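PDB 3LOV: protoporphyrinogen oxidase from Exiguobacterium sibiricum, which probably oxidises coproporphyrinogen III to coproporphyrin III with molecular oxygen in heme b biosynthesis, using a bound FAD cofactor. Local coordinates for residues A46-D51 / P398-I403; D51-E56 / P355-L360; R117-T120 / E126-E129; D132-P137 / S200-M205; R155-D160 / A193-A198. One frame throughout, in Å; residues are numbered along the deposited sequence.

How the contacts relate
Contacts 1 and 2 lie together, centres about 8 Å apart, where the two-stranded hairpin 47-48/55-56 rests on the mixed sheet; they share Asp51, and Tyr48 pairs with Ile55 through the backbone. Both are partly buried and aromatic, but contact 1 adds an amide-phenol bond and a water, whereas contact 2 has ring packing and aliphatic groups alone. Contacts 3, 4 and 5 belong to a helical region, their centres about 38 to 46 Å from those two. Contact 3, on the surface, and contact 4, partly buried, both use helix 124-135, one through polar bonds, the other mainly through apolar packing. Contact 5 is buried, yet consists of an ion pair; it abuts contact 4.

Contact 1 of 5, residues A46-D51 / P398-I403; sequences ATYRED and PKQVII
Tyr48 reaches across to both Gln400 and Ile402, its phenol ring carrying the polar and the apolar halves of the contact. The polar half starts with Gln400, whose NE2 donates to Tyr48 OH at 2.9 Å along a nearly straight path (170°). The hydroxyl lies in the amide plane of Gln400, while that plane stands 71° from the Tyr48 ring, and the two side chains arrive from opposite directions. A water knits in a third group: it accepts from Tyr48 OH and donates to Gln400 OE1 and to Asp51 OD2, the last two each at 2.7 Å. Both ends of the Gln400 amide are thereby used, which would fix its flip. The apolar half is a CH-pi contact, Ile402 CD1 sitting over one face of the Tyr48 ring at 3.7 Å from its centroid. CD1 is nearest to Tyr48 CD2, at 3.4 Å, displaced toward the rim. With Tyr48 CG trans to the backbone N (chi1 -176°), the ring extends across to strand 400-411. A leucine at Tyr48 would probably leave the Gln400 amide without its hydroxyl partner and the water without one of its three ligands. Tyr48 pairs by backbone with Ile55 in the hairpin, while Gln400 and Ile402 bond to strand 307-318, and Lys399 and Gln400 both face its Ile316 in a classic beta bulge; strand 400-411 edges the mixed sheet, with helix 377-392 touching Val401 and Ile403.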
# COMPACT_ATOMS: atom_id res chain seq x y z
N ALA A 46 0.79 -11.29 -5.99
CA ALA A 46 0.52 -12.38 -6.92
C ALA A 46 0.58 -11.80 -8.35
O ALA A 46 0.14 -10.67 -8.57
CB ALA A 46 -0.86 -12.97 -6.64
N THR A 47 1.14 -12.54 -9.33
CA THR A 47 1.26 -12.01 -10.69
C THR A 47 0.70 -13.00 -11.69
O THR A 47 1.11 -14.17 -11.72
CB THR A 47 2.72 -11.70 -11.06
OG1 THR A 47 3.37 -11.00 -9.99
CG2 THR A 47 2.80 -10.88 -12.37
N TYR A 48 -0.24 -12.54 -12.50
CA TYR A 48 -0.74 -13.35 -13.62
C TYR A 48 0.29 -13.38 -14.76
O TYR A 48 0.65 -12.33 -15.32
CB TYR A 48 -2.05 -12.78 -14.14
CG TYR A 48 -2.72 -13.59 -15.25
CD1 TYR A 48 -3.43 -14.75 -14.97
CD2 TYR A 48 -2.64 -13.17 -16.57
CE1 TYR A 48 -4.04 -15.49 -15.97
CE2 TYR A 48 -3.24 -13.90 -17.59
CZ TYR A 48 -3.93 -15.05 -17.28
OH TYR A 48 -4.53 -15.75 -18.28
N ARG A 49 0.77 -14.59 -15.09
CA ARG A 49 1.87 -14.78 -16.04
C ARG A 49 1.54 -15.92 -17.01
O ARG A 49 2.12 -16.97 -16.94
CB ARG A 49 3.15 -15.10 -15.28
CG ARG A 49 3.74 -13.90 -14.54
CD ARG A 49 4.90 -14.31 -13.61
NE ARG A 49 4.44 -15.10 -12.48
CZ ARG A 49 5.22 -15.75 -11.61
NH1 ARG A 49 6.54 -15.73 -11.70
NH2 ARG A 49 4.66 -16.42 -10.61
N GLU A 50 0.56 -15.72 -17.88
CA GLU A 50 0.23 -16.72 -18.90
C GLU A 50 0.10 -15.92 -20.16
O GLU A 50 -0.12 -14.72 -20.09
CB GLU A 50 -1.09 -17.43 -18.63
CG GLU A 50 -1.27 -18.01 -17.24
CD GLU A 50 -0.49 -19.28 -17.02
OE1 GLU A 50 -0.02 -19.90 -18.01
OE2 GLU A 50 -0.35 -19.65 -15.83
N ASP A 51 0.25 -16.60 -21.30
CA ASP A 51 0.11 -16.00 -22.63
C ASP A 51 0.95 -14.78 -22.89
O ASP A 51 0.50 -13.87 -23.58
CB ASP A 51 -1.36 -15.68 -22.89
CG ASP A 51 -2.25 -16.89 -22.64
OD1 ASP A 51 -1.71 -18.01 -22.55
OD2 ASP A 51 -3.47 -16.72 -22.52
N PRO A 398 -14.19 -7.00 -23.41
CA PRO A 398 -12.89 -7.55 -22.99
C PRO A 398 -12.70 -9.00 -23.43
O PRO A 398 -13.63 -9.78 -23.39
CB PRO A 398 -12.91 -7.43 -21.46
CG PRO A 398 -14.33 -7.36 -21.08
CD PRO A 398 -15.12 -6.85 -22.28
N LYS A 399 -11.49 -9.31 -23.87
CA LYS A 399 -11.13 -10.66 -24.28
C LYS A 399 -10.98 -11.56 -23.06
O LYS A 399 -11.22 -12.76 -23.11
CB LYS A 399 -9.83 -10.60 -25.09
CG LYS A 399 -9.31 -11.95 -25.49
CD LYS A 399 -8.29 -11.87 -26.63
CE LYS A 399 -7.01 -11.18 -26.21
NZ LYS A 399 -5.85 -11.75 -26.94
N GLN A 400 -10.58 -10.98 -21.94
CA GLN A 400 -10.38 -11.77 -20.73
C GLN A 400 -10.47 -10.83 -19.53
O GLN A 400 -10.07 -9.67 -19.65
CB GLN A 400 -9.03 -12.46 -20.76
CG GLN A 400 -8.90 -13.57 -19.71
CD GLN A 400 -7.50 -14.05 -19.54
OE1 GLN A 400 -6.60 -13.71 -20.31
NE2 GLN A 400 -7.28 -14.87 -18.52
N VAL A 401 -10.99 -11.34 -18.41
CA VAL A 401 -11.07 -10.58 -17.18
C VAL A 401 -10.40 -11.36 -16.05
O VAL A 401 -10.58 -12.55 -15.94
CB VAL A 401 -12.55 -10.20 -16.87
CG1 VAL A 401 -12.64 -9.31 -15.66
CG2 VAL A 401 -13.14 -9.49 -18.06
N ILE A 402 -9.58 -10.69 -15.24
CA ILE A 402 -8.87 -11.30 -14.11
C ILE A 402 -9.29 -10.51 -12.88
O ILE A 402 -9.02 -9.29 -12.78
CB ILE A 402 -7.31 -11.26 -14.29
CG1 ILE A 402 -6.87 -11.95 -15.61
CG2 ILE A 402 -6.56 -11.89 -13.03
CD1 ILE A 402 -5.51 -11.37 -16.28
N ILE A 403 -9.98 -11.19 -11.96
CA ILE A 403 -10.51 -10.61 -10.74
C ILE A 403 -9.70 -11.10 -9.52
O ILE A 403 -9.47 -12.29 -9.38
CB ILE A 403 -12.00 -10.99 -10.54
CG1 ILE A 403 -12.90 -10.27 -11.56
CG2 ILE A 403 -12.48 -10.65 -9.16
CD1 ILE A 403 -14.35 -10.81 -11.57
O HOH W 1 -4.23 -14.91 -20.65

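Contact 2 of 5, residues D51-E56 / P355-L360; sequences DGFTIE and PDHTVL
An edge-to-face aromatic pair, Phe53 against His357, joins the turn and second strand of the hairpin around 47-56 to strand 357-364 of the mixed sheet. The Phe53 edge, CE1 and CZ, points at the face of His357, with CZ 3.7 Å above the imidazole plane and over its centre. The centroids are 4.8 Å apart and the planes meet at 65°. Phe53 CE1 comes within 3.7 Å of His357 ND1. Phe53 CG lies trans to its own carbonyl carbon (chi1 -62°), a turn that carries the ring end toward His357 although its CB does not point there. In the buried part of the contact, Ile55 and Val359 reach toward each other tip to tip, CD1 of Ile55 standing 4.1 Å from CG1 of Val359. On the imidazole itself, NE2 is hydrogen-bonded to Lys399 NZ, so a serine in place of His357 would probably leave the Phe53 edge without the face it abuts and Lys399 without this partner. Ile316 of strand 307-318 packs on Phe53 and Ile55, and Thr314 on Ile55 and Val359. This is the packing of a beta hairpin on a sheet, the Ile55 side chain about 8 Å from that of the FAD-binding Asp60.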
# COMPACT_ATOMS: atom_id res chain seq x y z
N ASP A 51 0.25 -16.60 -21.30
CA ASP A 51 0.11 -16.00 -22.63
C ASP A 51 0.95 -14.78 -22.89
O ASP A 51 0.50 -13.87 -23.58
CB ASP A 51 -1.36 -15.68 -22.89
CG ASP A 51 -2.25 -16.89 -22.64
OD1 ASP A 51 -1.71 -18.01 -22.55
OD2 ASP A 51 -3.47 -16.72 -22.52
N GLY A 52 2.16 -14.74 -22.34
CA GLY A 52 3.04 -13.58 -22.51
C GLY A 52 2.64 -12.36 -21.68
O GLY A 52 3.35 -11.34 -21.67
N PHE A 53 1.53 -12.44 -20.94
CA PHE A 53 1.15 -11.35 -20.01
C PHE A 53 1.95 -11.41 -18.69
O PHE A 53 2.29 -12.48 -18.21
CB PHE A 53 -0.35 -11.41 -19.69
CG PHE A 53 -1.26 -11.23 -20.88
CD1 PHE A 53 -1.34 -10.01 -21.52
CD2 PHE A 53 -2.07 -12.28 -21.32
CE1 PHE A 53 -2.18 -9.85 -22.62
CE2 PHE A 53 -2.92 -12.13 -22.41
CZ PHE A 53 -2.98 -10.90 -23.06
N THR A 54 2.27 -10.24 -18.12
CA THR A 54 2.75 -10.12 -16.72
C THR A 54 1.91 -9.02 -16.04
O THR A 54 2.20 -7.81 -16.14
CB THR A 54 4.27 -9.80 -16.63
OG1 THR A 54 5.02 -10.75 -17.42
CG2 THR A 54 4.79 -9.85 -15.20
N ILE A 55 0.85 -9.43 -15.38
CA ILE A 55 -0.16 -8.49 -14.88
C ILE A 55 -0.29 -8.71 -13.38
O ILE A 55 -0.54 -9.82 -12.94
CB ILE A 55 -1.50 -8.73 -15.59
CG1 ILE A 55 -1.40 -8.38 -17.08
CG2 ILE A 55 -2.63 -7.91 -14.95
CD1 ILE A 55 -2.58 -8.87 -17.91
N GLU A 56 -0.11 -7.64 -12.59
CA GLU A 56 -0.14 -7.76 -11.12
C GLU A 56 -1.57 -7.86 -10.59
O GLU A 56 -2.44 -7.14 -11.04
CB GLU A 56 0.62 -6.60 -10.45
CG GLU A 56 2.10 -6.50 -10.86
CD GLU A 56 2.93 -7.69 -10.42
OE1 GLU A 56 2.42 -8.50 -9.62
OE2 GLU A 56 4.11 -7.79 -10.85
N PRO A 355 2.51 -6.41 -24.04
CA PRO A 355 3.09 -5.72 -25.19
C PRO A 355 2.13 -5.42 -26.35
O PRO A 355 2.18 -4.31 -26.92
CB PRO A 355 4.18 -6.70 -25.64
CG PRO A 355 3.71 -8.05 -25.14
CD PRO A 355 3.12 -7.73 -23.81
N ASP A 356 1.28 -6.38 -26.71
CA ASP A 356 0.41 -6.22 -27.89
C ASP A 356 -1.06 -6.17 -27.54
O ASP A 356 -1.89 -6.74 -28.25
CB ASP A 356 0.66 -7.36 -28.85
CG ASP A 356 2.06 -7.32 -29.41
OD1 ASP A 356 2.36 -6.33 -30.11
OD2 ASP A 356 2.85 -8.23 -29.09
N HIS A 357 -1.37 -5.50 -26.44
CA HIS A 357 -2.75 -5.43 -25.98
C HIS A 357 -3.02 -4.16 -25.22
O HIS A 357 -2.10 -3.46 -24.79
CB HIS A 357 -3.07 -6.62 -25.07
CG HIS A 357 -2.97 -7.95 -25.74
ND1 HIS A 357 -1.76 -8.54 -26.04
CD2 HIS A 357 -3.92 -8.82 -26.13
CE1 HIS A 357 -1.97 -9.72 -26.59
NE2 HIS A 357 -3.28 -9.91 -26.66
N THR A 358 -4.31 -3.89 -25.04
CA THR A 358 -4.79 -2.81 -24.22
C THR A 358 -5.30 -3.51 -22.98
O THR A 358 -6.20 -4.37 -23.05
CB THR A 358 -5.90 -2.04 -24.93
OG1 THR A 358 -5.35 -1.41 -26.09
CG2 THR A 358 -6.51 -0.97 -24.03
N VAL A 359 -4.72 -3.15 -21.83
CA VAL A 359 -5.12 -3.76 -20.57
C VAL A 359 -5.48 -2.70 -19.56
O VAL A 359 -4.65 -1.81 -19.27
CB VAL A 359 -4.02 -4.64 -20.03
CG1 VAL A 359 -4.47 -5.34 -18.73
CG2 VAL A 359 -3.59 -5.67 -21.12
N LEU A 360 -6.70 -2.80 -19.03
CA LEU A 360 -7.20 -1.87 -18.02
C LEU A 360 -7.28 -2.61 -16.67
O LEU A 360 -7.75 -3.74 -16.59
CB LEU A 360 -8.56 -1.26 -18.43
CG LEU A 360 -8.67 -0.41 -19.73
CD1 LEU A 360 -10.10 0.11 -19.96
CD2 LEU A 360 -7.70 0.78 -19.73

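Contact 3 of 5, residues R117-T120 / E126-E129; sequences RQTT and EKQE
Bends at chi3 shape both long side chains: Lys127 turns there (-81°) and delivers NZ to the carbonyls of Arg117 and Thr119, while Arg117, bent at its own chi3, turns its guanidinium to Gln128. Lys127 NZ donates to Arg117 O at 2.8 Å, from well above that carbonyl plane, and to Thr119 O, also at 2.8 Å but closer to the plane. One ammonium thus bridges two carbonyls of the loop, tying 117-120 to the helix that follows. Its methylenes are packed as well, CD lying 3.9 Å from Thr119 CG2 and 4.1 Å from Arg117 CB. Arg117 NH2 donates to Gln128 OE1 at 3.1 Å, with the acceptor in the guanidinium plane and at its edge. The bond is fairly straight at NH2 (165°), yet meets OE1 from above the amide's carbonyl plane, the two flat groups standing 74° apart. NH2 also forms a salt bridge with Glu124, and Gln128 NE2 is bonded to Asp132, so each has a second polar partner. Thr119 OG1 meets Leu121 N. The whole is a loop folded back on the N-terminal end of helix 124-135, in the connection from helix 113-116, whose carbonyls accept hydrogen bonds from a lysine of the helix.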
# COMPACT_ATOMS: atom_id res chain seq x y z
N ARG A 117 -4.47 27.49 -12.91
CA ARG A 117 -5.83 28.02 -13.06
C ARG A 117 -6.44 27.81 -14.46
O ARG A 117 -7.55 28.28 -14.74
CB ARG A 117 -5.86 29.49 -12.70
CG ARG A 117 -5.49 29.75 -11.26
CD ARG A 117 -5.38 31.23 -10.98
NE ARG A 117 -6.68 31.91 -11.09
CZ ARG A 117 -7.01 33.04 -10.46
NH1 ARG A 117 -6.15 33.67 -9.66
NH2 ARG A 117 -8.22 33.54 -10.62
N GLN A 118 -5.72 27.11 -15.33
CA GLN A 118 -6.27 26.57 -16.56
C GLN A 118 -7.21 25.37 -16.29
O GLN A 118 -8.00 24.97 -17.16
CB GLN A 118 -5.16 26.11 -17.50
CG GLN A 118 -4.16 27.22 -17.85
CD GLN A 118 -3.18 26.82 -18.96
OE1 GLN A 118 -3.35 25.79 -19.61
NE2 GLN A 118 -2.16 27.65 -19.17
N THR A 119 -7.12 24.78 -15.09
CA THR A 119 -7.93 23.65 -14.74
C THR A 119 -9.44 23.91 -14.75
O THR A 119 -9.90 24.97 -14.34
CB THR A 119 -7.59 23.09 -13.36
OG1 THR A 119 -8.22 21.82 -13.27
CG2 THR A 119 -8.04 24.04 -12.20
N THR A 120 -10.16 22.89 -15.22
CA THR A 120 -11.61 22.82 -15.21
C THR A 120 -12.14 22.10 -13.96
O THR A 120 -13.33 21.93 -13.79
CB THR A 120 -12.14 22.10 -16.51
OG1 THR A 120 -11.43 20.85 -16.71
CG2 THR A 120 -11.93 22.97 -17.75
N GLU A 126 -13.75 29.15 -6.98
CA GLU A 126 -12.86 28.29 -6.17
C GLU A 126 -11.38 28.57 -6.51
O GLU A 126 -10.55 28.68 -5.62
CB GLU A 126 -13.18 26.81 -6.38
CG GLU A 126 -14.45 26.38 -5.71
CD GLU A 126 -15.05 25.11 -6.29
OE1 GLU A 126 -14.66 24.66 -7.40
OE2 GLU A 126 -15.97 24.59 -5.62
N LYS A 127 -11.07 28.73 -7.79
CA LYS A 127 -9.71 29.08 -8.21
C LYS A 127 -9.27 30.40 -7.61
O LYS A 127 -8.21 30.49 -7.01
CB LYS A 127 -9.58 29.09 -9.72
CG LYS A 127 -9.68 27.72 -10.29
CD LYS A 127 -9.38 27.65 -11.78
CE LYS A 127 -10.54 28.05 -12.69
NZ LYS A 127 -10.22 27.76 -14.15
N GLN A 128 -10.11 31.42 -7.69
CA GLN A 128 -9.74 32.70 -7.14
C GLN A 128 -9.47 32.53 -5.66
O GLN A 128 -8.56 33.12 -5.12
CB GLN A 128 -10.82 33.73 -7.34
CG GLN A 128 -10.46 35.13 -6.84
CD GLN A 128 -9.26 35.69 -7.59
OE1 GLN A 128 -9.29 35.84 -8.81
NE2 GLN A 128 -8.21 35.99 -6.87
N GLU A 129 -10.27 31.72 -5.00
CA GLU A 129 -10.09 31.52 -3.56
C GLU A 129 -8.78 30.79 -3.19
O GLU A 129 -8.19 31.07 -2.15
CB GLU A 129 -11.27 30.73 -3.01
CG GLU A 129 -11.01 30.12 -1.67
CD GLU A 129 -12.19 29.30 -1.18
OE1 GLU A 129 -12.87 28.63 -2.00
OE2 GLU A 129 -12.41 29.32 0.03

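Contact 4 of 5, residues D132-P137 / S200-M205; sequences DLLLHP and SLFEGM
Leu134 and Phe202 cross at about a right angle where the C-terminal end of helix 124-135 meets the N-terminal end of helix 201-207, a helix-helix packing contact in the helical region of this flavoprotein. Leu134 lays its side chain across the base of Phe202: CD2 is 3.7 Å from Phe202 CB, and CB is 3.8 Å from Phe202 CD1. With Phe202 CG trans to the backbone N (chi1 178°), the ring stands up alongside helix 124-135. Leu135 takes a different course. It lies side by side with Phe202, pointing the same way, and its CD2 touches Phe202 CE2 at 3.6 Å; the leucine CB starts away from the other helix, but the branch end returns to it. Leu113 of helix 113-116 packs on all three of these side chains. On the side away from the ring, Pro137 CG rests on Ser200 CB at 4.0 Å, closing the contact where both helices give way to loop. No direct hydrogen bond crosses between the segments; two waters link them. Ser200 is the N-cap of helix 201-207, its OG accepting a weak bond from Glu203 N. Leu134 O, near the end of helix 124-135, is 3.5 Å from Phe202 CB and accepts from two waters. One of them accepts from Phe202 N, satisfying an amide in the first turn of helix 201-207; the other, 2.9 Å from Leu134 O, is also 2.9 Å from Ser200 OG.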
# COMPACT_ATOMS: atom_id res chain seq x y z
N ASP A 132 -5.95 33.43 -3.55
CA ASP A 132 -5.94 34.39 -2.47
C ASP A 132 -5.39 33.77 -1.21
O ASP A 132 -4.69 34.44 -0.42
CB ASP A 132 -7.37 34.89 -2.17
CG ASP A 132 -7.95 35.76 -3.28
OD1 ASP A 132 -7.22 36.14 -4.21
OD2 ASP A 132 -9.16 36.03 -3.22
N LEU A 133 -5.76 32.51 -0.96
CA LEU A 133 -5.23 31.79 0.22
C LEU A 133 -3.70 31.59 0.09
O LEU A 133 -2.98 31.83 1.04
CB LEU A 133 -5.97 30.45 0.44
CG LEU A 133 -7.44 30.47 0.94
CD1 LEU A 133 -8.10 29.09 0.82
CD2 LEU A 133 -7.53 30.91 2.38
N LEU A 134 -3.22 31.21 -1.11
CA LEU A 134 -1.80 30.93 -1.31
C LEU A 134 -0.91 32.19 -1.25
O LEU A 134 0.13 32.17 -0.55
CB LEU A 134 -1.55 30.14 -2.60
CG LEU A 134 -2.06 28.67 -2.61
CD1 LEU A 134 -1.94 28.15 -4.00
CD2 LEU A 134 -1.27 27.77 -1.63
N LEU A 135 -1.34 33.27 -1.93
CA LEU A 135 -0.57 34.52 -1.97
C LEU A 135 -0.73 35.41 -0.78
O LEU A 135 0.15 36.25 -0.54
CB LEU A 135 -0.92 35.35 -3.21
CG LEU A 135 -0.50 34.71 -4.53
CD1 LEU A 135 -1.10 35.53 -5.67
CD2 LEU A 135 1.02 34.60 -4.62
N HIS A 136 -1.84 35.24 -0.04
CA HIS A 136 -2.17 36.09 1.10
C HIS A 136 -2.56 35.28 2.34
O HIS A 136 -3.65 35.49 2.94
CB HIS A 136 -3.29 37.08 0.73
CG HIS A 136 -3.00 37.86 -0.51
ND1 HIS A 136 -2.25 39.02 -0.51
CD2 HIS A 136 -3.34 37.64 -1.80
CE1 HIS A 136 -2.16 39.48 -1.74
NE2 HIS A 136 -2.81 38.66 -2.54
N PRO A 137 -1.68 34.36 2.75
CA PRO A 137 -2.02 33.48 3.86
C PRO A 137 -2.31 34.28 5.14
O PRO A 137 -1.68 35.31 5.40
CB PRO A 137 -0.75 32.62 4.03
CG PRO A 137 0.38 33.49 3.43
CD PRO A 137 -0.30 34.12 2.26
N SER A 200 5.52 30.31 4.23
CA SER A 200 4.14 30.08 3.79
C SER A 200 4.08 28.75 3.04
O SER A 200 5.09 28.33 2.48
CB SER A 200 3.67 31.25 2.87
OG SER A 200 4.33 31.24 1.62
N LEU A 201 2.91 28.10 3.00
CA LEU A 201 2.79 26.82 2.30
C LEU A 201 3.08 26.90 0.80
O LEU A 201 3.78 26.02 0.25
CB LEU A 201 1.40 26.19 2.53
CG LEU A 201 1.24 24.83 1.81
CD1 LEU A 201 2.31 23.84 2.25
CD2 LEU A 201 -0.16 24.23 2.05
N PHE A 202 2.53 27.92 0.14
CA PHE A 202 2.78 28.18 -1.29
C PHE A 202 4.28 28.29 -1.62
O PHE A 202 4.76 27.67 -2.56
CB PHE A 202 2.07 29.46 -1.67
CG PHE A 202 2.26 29.91 -3.09
CD1 PHE A 202 1.79 29.15 -4.14
CD2 PHE A 202 2.84 31.14 -3.37
CE1 PHE A 202 1.92 29.59 -5.45
CE2 PHE A 202 2.97 31.60 -4.68
CZ PHE A 202 2.51 30.82 -5.72
N GLU A 203 5.03 29.05 -0.83
CA GLU A 203 6.48 29.18 -1.08
C GLU A 203 7.26 27.95 -0.60
O GLU A 203 8.35 27.65 -1.09
CB GLU A 203 7.03 30.45 -0.44
CG GLU A 203 6.48 31.77 -1.08
CD GLU A 203 6.97 32.11 -2.49
OE1 GLU A 203 7.80 31.38 -3.06
OE2 GLU A 203 6.51 33.15 -3.04
N GLY A 204 6.69 27.21 0.34
CA GLY A 204 7.28 25.94 0.73
C GLY A 204 7.21 24.92 -0.39
O GLY A 204 8.21 24.25 -0.70
N MSE A 205 6.05 24.80 -1.02
CA MSE A 205 5.91 23.89 -2.17
C MSE A 205 6.73 24.35 -3.36
O MSE A 205 7.14 23.54 -4.19
CB MSE A 205 4.45 23.74 -2.61
CG MSE A 205 3.51 23.25 -1.53
SE MSE A 205 4.18 21.64 -0.65
CE MSE A 205 4.16 20.45 -2.18
O HOH W 2 0.72 30.08 1.20
O HOH W 3 2.83 33.03 -0.07

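Contact 5 of 5, residues R155-D160 / A193-A198; sequences RPRLGD and ANEQKA
The backbones of helix 150-158 and helix 189-198 stay well apart, their closest CA atoms, those of Arg157 and Glu195, 10.8 Å from each other, and one buried salt bridge links the two helices. Arg157 approaches with its chain extended from CG to NE, and Glu195 does likewise beyond CG, CG being trans to the backbone N (chi1 -172°); the two chains cross obliquely. The bond is made by NE, not by the end nitrogens. Glu195 OE2 sits at the edge of the guanidinium, in its plane, and is met on its syn side, only slightly out of the carboxylate plane. The guanidinium and carboxylate planes themselves are 75° apart, so this is not the flat two-pronged pairing of arginine with a carboxylate. A second, weak bond runs from Arg157 NE to Glu195 OE1 at 3.1 Å, strongly bent. Glu195 OE1 has a further partner in Tyr153 OH, while Arg157 NH1 bonds to Tyr153 O, so Tyr153 holds both ends of the ion pair. Leu201 of helix 201-207 packs on Arg157, and Ile143 on Glu195. Nearby, Arg155 NH1 of helix 150-158 forms a salt bridge with Asp160 OD1 at the start of helix 160-172, across Gly159, the first residue to leave helical angles, with positive phi. The main bond from Arg157 NE to Glu195 OE2 is 2.8 Å long and almost straight, at 175°.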
# COMPACT_ATOMS: atom_id res chain seq x y z
N ARG A 155 -6.86 22.14 5.05
CA ARG A 155 -8.08 22.86 4.73
C ARG A 155 -8.00 24.37 5.05
O ARG A 155 -8.42 25.20 4.26
CB ARG A 155 -9.32 22.22 5.39
CG ARG A 155 -9.80 20.94 4.67
CD ARG A 155 -10.80 20.19 5.48
NE ARG A 155 -11.18 18.93 4.86
CZ ARG A 155 -12.11 18.78 3.92
NH1 ARG A 155 -12.81 19.81 3.44
NH2 ARG A 155 -12.31 17.58 3.42
N PRO A 156 -7.47 24.73 6.22
CA PRO A 156 -7.36 26.17 6.47
C PRO A 156 -6.39 26.93 5.53
O PRO A 156 -6.51 28.14 5.38
CB PRO A 156 -6.87 26.26 7.93
CG PRO A 156 -6.97 24.85 8.50
CD PRO A 156 -7.06 23.89 7.37
N ARG A 157 -5.42 26.22 4.94
CA ARG A 157 -4.42 26.82 4.08
C ARG A 157 -4.84 26.87 2.63
O ARG A 157 -4.42 27.76 1.91
CB ARG A 157 -3.09 26.07 4.21
CG ARG A 157 -2.46 26.18 5.61
CD ARG A 157 -1.25 25.24 5.86
NE ARG A 157 -0.59 25.65 7.09
CZ ARG A 157 -1.08 25.46 8.32
NH1 ARG A 157 -2.22 24.80 8.53
NH2 ARG A 157 -0.45 25.94 9.37
N LEU A 158 -5.62 25.88 2.20
CA LEU A 158 -5.94 25.70 0.78
C LEU A 158 -7.44 25.74 0.47
O LEU A 158 -7.82 25.79 -0.71
CB LEU A 158 -5.39 24.36 0.25
CG LEU A 158 -3.90 24.13 0.34
CD1 LEU A 158 -3.60 22.60 0.14
CD2 LEU A 158 -3.16 25.07 -0.65
N GLY A 159 -8.28 25.68 1.50
CA GLY A 159 -9.72 25.62 1.32
C GLY A 159 -10.27 24.22 1.06
O GLY A 159 -9.56 23.29 0.61
N ASP A 160 -11.57 24.07 1.32
CA ASP A 160 -12.23 22.77 1.24
C ASP A 160 -12.33 22.23 -0.16
O ASP A 160 -12.08 21.03 -0.38
CB ASP A 160 -13.64 22.83 1.83
CG ASP A 160 -13.65 23.13 3.30
OD1 ASP A 160 -12.79 22.65 4.09
OD2 ASP A 160 -14.58 23.84 3.71
N ALA A 193 7.83 21.17 6.97
CA ALA A 193 9.25 21.57 6.98
C ALA A 193 9.45 22.75 6.00
O ALA A 193 9.95 23.78 6.35
CB ALA A 193 10.16 20.34 6.58
N ASN A 194 8.96 22.58 4.78
CA ASN A 194 9.10 23.61 3.78
C ASN A 194 8.31 24.87 4.07
O ASN A 194 8.82 25.97 3.82
CB ASN A 194 8.80 23.04 2.40
CG ASN A 194 9.87 22.04 1.97
OD1 ASN A 194 9.57 21.01 1.39
ND2 ASN A 194 11.11 22.34 2.24
N GLU A 195 7.11 24.73 4.64
CA GLU A 195 6.34 25.88 5.07
C GLU A 195 7.10 26.69 6.13
O GLU A 195 7.06 27.93 6.16
CB GLU A 195 5.00 25.42 5.70
CG GLU A 195 4.04 26.56 6.01
CD GLU A 195 2.65 26.13 6.56
OE1 GLU A 195 2.37 24.93 6.69
OE2 GLU A 195 1.85 27.04 6.89
N GLN A 196 7.73 25.98 7.05
CA GLN A 196 8.43 26.63 8.13
C GLN A 196 9.66 27.40 7.58
O GLN A 196 9.95 28.50 8.02
CB GLN A 196 8.84 25.58 9.15
CG GLN A 196 9.54 26.13 10.37
CD GLN A 196 9.41 25.19 11.56
OE1 GLN A 196 8.56 24.30 11.60
NE2 GLN A 196 10.28 25.38 12.55
N LYS A 197 10.34 26.81 6.61
CA LYS A 197 11.52 27.40 5.96
C LYS A 197 11.14 28.62 5.11
O LYS A 197 11.74 29.70 5.23
CB LYS A 197 12.15 26.33 5.06
CG LYS A 197 13.61 26.50 4.73
CD LYS A 197 14.26 25.12 4.54
CE LYS A 197 15.71 25.23 4.02
NZ LYS A 197 15.76 25.36 2.53
N ALA A 198 10.11 28.45 4.26
CA ALA A 198 9.69 29.47 3.29
C ALA A 198 8.70 30.47 3.87
O ALA A 198 8.34 31.45 3.20
CB ALA A 198 9.11 28.81 2.03